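Local coordinates for protein BpsB (PgaB), Poly-beta-1,6-N-acetyl-D-glucosamine N-deacetylase (Bordetella bronchiseptica RB50, PDB 5BU6) that removes acetyl groups from the N-acetylglucosamine units of poly-beta-1,6-N-acetyl-D-glucosamine as a family 4 carbohydrate esterase, and is required for biofilm formation, at residues A[152-157]-A[219-224]. The protein carries 5 engineered substitutions. Sequence-based numbering, arbitrary orientation.
With NI (nickel (II) ion), chain C.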
loop_
_atom_site.group_PDB
_atom_site.type_symbol
_atom_site.label_atom_id
_atom_site.label_comp_id
_atom_site.label_asym_id
_atom_site.label_seq_id
_atom_site.Cartn_x
_atom_site.Cartn_y
_atom_site.Cartn_z
ATOM N N ALA A 152 -5.103 -2.895 -4.689
ATOM C CA ALA A 152 -3.707 -2.878 -5.070
ATOM C C ALA A 152 -2.978 -3.989 -4.333
ATOM O O ALA A 152 -3.471 -4.492 -3.333
ATOM C CB ALA A 152 -3.078 -1.516 -4.731
ATOM N N SER A 153 -1.806 -4.360 -4.826
ATOM C CA SER A 153 -0.930 -5.265 -4.095
ATOM C C SER A 153 -0.154 -4.503 -3.028
ATOM O O SER A 153 0.389 -3.430 -3.299
ATOM C CB SER A 153 0.036 -5.963 -5.048
ATOM O OG SER A 153 0.966 -6.783 -4.370
ATOM N N HIS A 154 -0.101 -5.074 -1.824
ATOM C CA HIS A 154 0.859 -4.647 -0.795
ATOM C C HIS A 154 1.924 -5.730 -0.645
ATOM O O HIS A 154 2.483 -5.905 0.433
ATOM C CB HIS A 154 0.141 -4.386 0.543
ATOM C CG HIS A 154 0.834 -3.398 1.420
ATOM N ND1 HIS A 154 1.818 -2.546 0.956
ATOM C CD2 HIS A 154 0.696 -3.128 2.741
ATOM C CE1 HIS A 154 2.260 -1.800 1.956
ATOM N NE2 HIS A 154 1.581 -2.120 3.044
ATOM N N SER A 155 2.187 -6.420 -1.759
ATOM C CA SER A 155 3.060 -7.608 -1.904
ATOM C C SER A 155 2.330 -8.873 -1.435
ATOM O O SER A 155 1.255 -8.798 -0.862
ATOM C CB SER A 155 4.399 -7.472 -1.159
ATOM O OG SER A 155 4.270 -7.799 0.222
ATOM N N HIS A 156 2.910 -10.030 -1.724
ATOM C CA HIS A 156 2.429 -11.295 -1.164
ATOM C C HIS A 156 3.052 -11.477 0.214
ATOM O O HIS A 156 2.361 -11.485 1.207
ATOM C CB HIS A 156 2.771 -12.486 -2.076
ATOM C CG HIS A 156 2.279 -13.809 -1.564
ATOM N ND1 HIS A 156 0.948 -14.066 -1.322
ATOM C CD2 HIS A 156 2.945 -14.943 -1.241
ATOM C CE1 HIS A 156 0.813 -15.304 -0.879
ATOM N NE2 HIS A 156 2.013 -15.857 -0.814
ATOM N N ASN A 157 4.368 -11.590 0.259
ATOM C CA ASN A 157 5.063 -11.801 1.521
ATOM C C ASN A 157 6.315 -10.933 1.636
ATOM O O ASN A 157 7.364 -11.396 2.032
ATOM C CB ASN A 157 5.417 -13.282 1.670
ATOM C CG ASN A 157 5.853 -13.649 3.070
ATOM O OD1 ASN A 157 5.528 -12.956 4.046
ATOM N ND2 ASN A 157 6.602 -14.738 3.178
ATOM N N VAL A 219 1.818 -1.054 -3.763
ATOM C CA VAL A 219 2.209 -0.169 -2.676
ATOM C C VAL A 219 3.328 -0.869 -1.940
ATOM O O VAL A 219 3.087 -1.883 -1.298
ATOM C CB VAL A 219 1.060 0.116 -1.680
ATOM C CG1 VAL A 219 1.563 1.066 -0.540
ATOM C CG2 VAL A 219 -0.143 0.732 -2.402
ATOM N N TRP A 220 4.541 -0.348 -2.046
ATOM C CA TRP A 220 5.705 -1.021 -1.500
ATOM C C TRP A 220 5.682 -0.966 0.032
ATOM O O TRP A 220 5.649 0.111 0.592
ATOM C CB TRP A 220 6.981 -0.357 -2.043
ATOM C CG TRP A 220 7.158 -0.522 -3.562
ATOM C CD1 TRP A 220 7.012 0.452 -4.534
ATOM C CD2 TRP A 220 7.541 -1.714 -4.245
ATOM N NE1 TRP A 220 7.267 -0.082 -5.780
ATOM C CE2 TRP A 220 7.592 -1.410 -5.634
ATOM C CE3 TRP A 220 7.835 -3.027 -3.825
ATOM C CZ2 TRP A 220 7.934 -2.362 -6.593
ATOM C CZ3 TRP A 220 8.174 -3.973 -4.787
ATOM C CH2 TRP A 220 8.210 -3.637 -6.156
ATOM N N PRO A 221 5.730 -2.134 0.702
ATOM C CA PRO A 221 5.885 -2.105 2.163
ATOM C C PRO A 221 7.081 -1.284 2.593
ATOM O O PRO A 221 8.146 -1.391 1.973
ATOM C CB PRO A 221 6.080 -3.584 2.523
ATOM C CG PRO A 221 5.279 -4.314 1.461
ATOM C CD PRO A 221 5.528 -3.499 0.191
ATOM N N TYR A 222 6.887 -0.472 3.636
ATOM C CA TYR A 222 7.939 0.338 4.208
ATOM C C TYR A 222 8.542 1.309 3.186
ATOM O O TYR A 222 9.597 1.870 3.432
ATOM C CB TYR A 222 9.040 -0.545 4.799
ATOM C CG TYR A 222 8.506 -1.719 5.589
ATOM C CD1 TYR A 222 7.853 -1.527 6.800
ATOM C CD2 TYR A 222 8.653 -3.023 5.121
ATOM C CE1 TYR A 222 7.359 -2.596 7.524
ATOM C CE2 TYR A 222 8.169 -4.102 5.841
ATOM C CZ TYR A 222 7.523 -3.880 7.040
ATOM O OH TYR A 222 7.037 -4.937 7.762
ATOM N N GLY A 223 7.858 1.517 2.063
ATOM C CA GLY A 223 8.386 2.340 0.983
ATOM C C GLY A 223 9.665 1.790 0.364
ATOM O O GLY A 223 10.423 2.524 -0.282
ATOM N N ALA A 224 9.918 0.495 0.559
ATOM C CA ALA A 224 11.195 -0.086 0.145
ATOM C C ALA A 224 11.146 -0.639 -1.275
ATOM O O ALA A 224 10.408 -1.578 -1.579
ATOM C CB ALA A 224 11.626 -1.160 1.101
HETATM NI NI NI C . 1.762 -1.821 5.214
HETATM O O HOH W 1 0.602 -0.041 5.136
HETATM O O HOH W 2 1.852 -1.302 7.317
#
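With CG swung anti to the backbone N (chi1 -153°), the imidazole of H154 brings ND1 to the carbonyl of V219 while NE2 faces the nickel ion. The setting is the Asp-His-His metal triad characteristic of family 4 carbohydrate esterases: H154 follows strand 149-153 of the parallel sheet, and D84 and H159 supply the other protein ligands. NE2 binds the nickel at 2.2 Å, and two waters share the metal. The other ring nitrogen, ND1, donates to V219 O at 2.7 Å. This oxygen lies in the ring plane, although ND1 stands 39° out of the plane of the carbonyl. A second-shell peptide group thus fixes the rotation of a first-shell ligand, and its acceptance of the ND1-H bond is consistent with NE2 being the nitrogen that binds the metal.

The backbone repeats the link one step earlier, where V219 N donates to S153 O at 2.8 Å in a nearly straight bond of 171°, tying strand 217-219 to the end of strand 149-153. Around the polar pair, V219 CG1 packs against the ND1–CE1 side of the imidazole, and P221 CG makes an off-centre CH-pi contact, 4.2 Å from the ring centroid. Around H154 the chain turns: S153 OG, also bonded to S203, accepts from S155 N in an ST turn. S155 OG bonds in turn to H154 O, in the carbonyl plane and on a lone pair, while P221 CG lies 3.4 Å from that same H154 O.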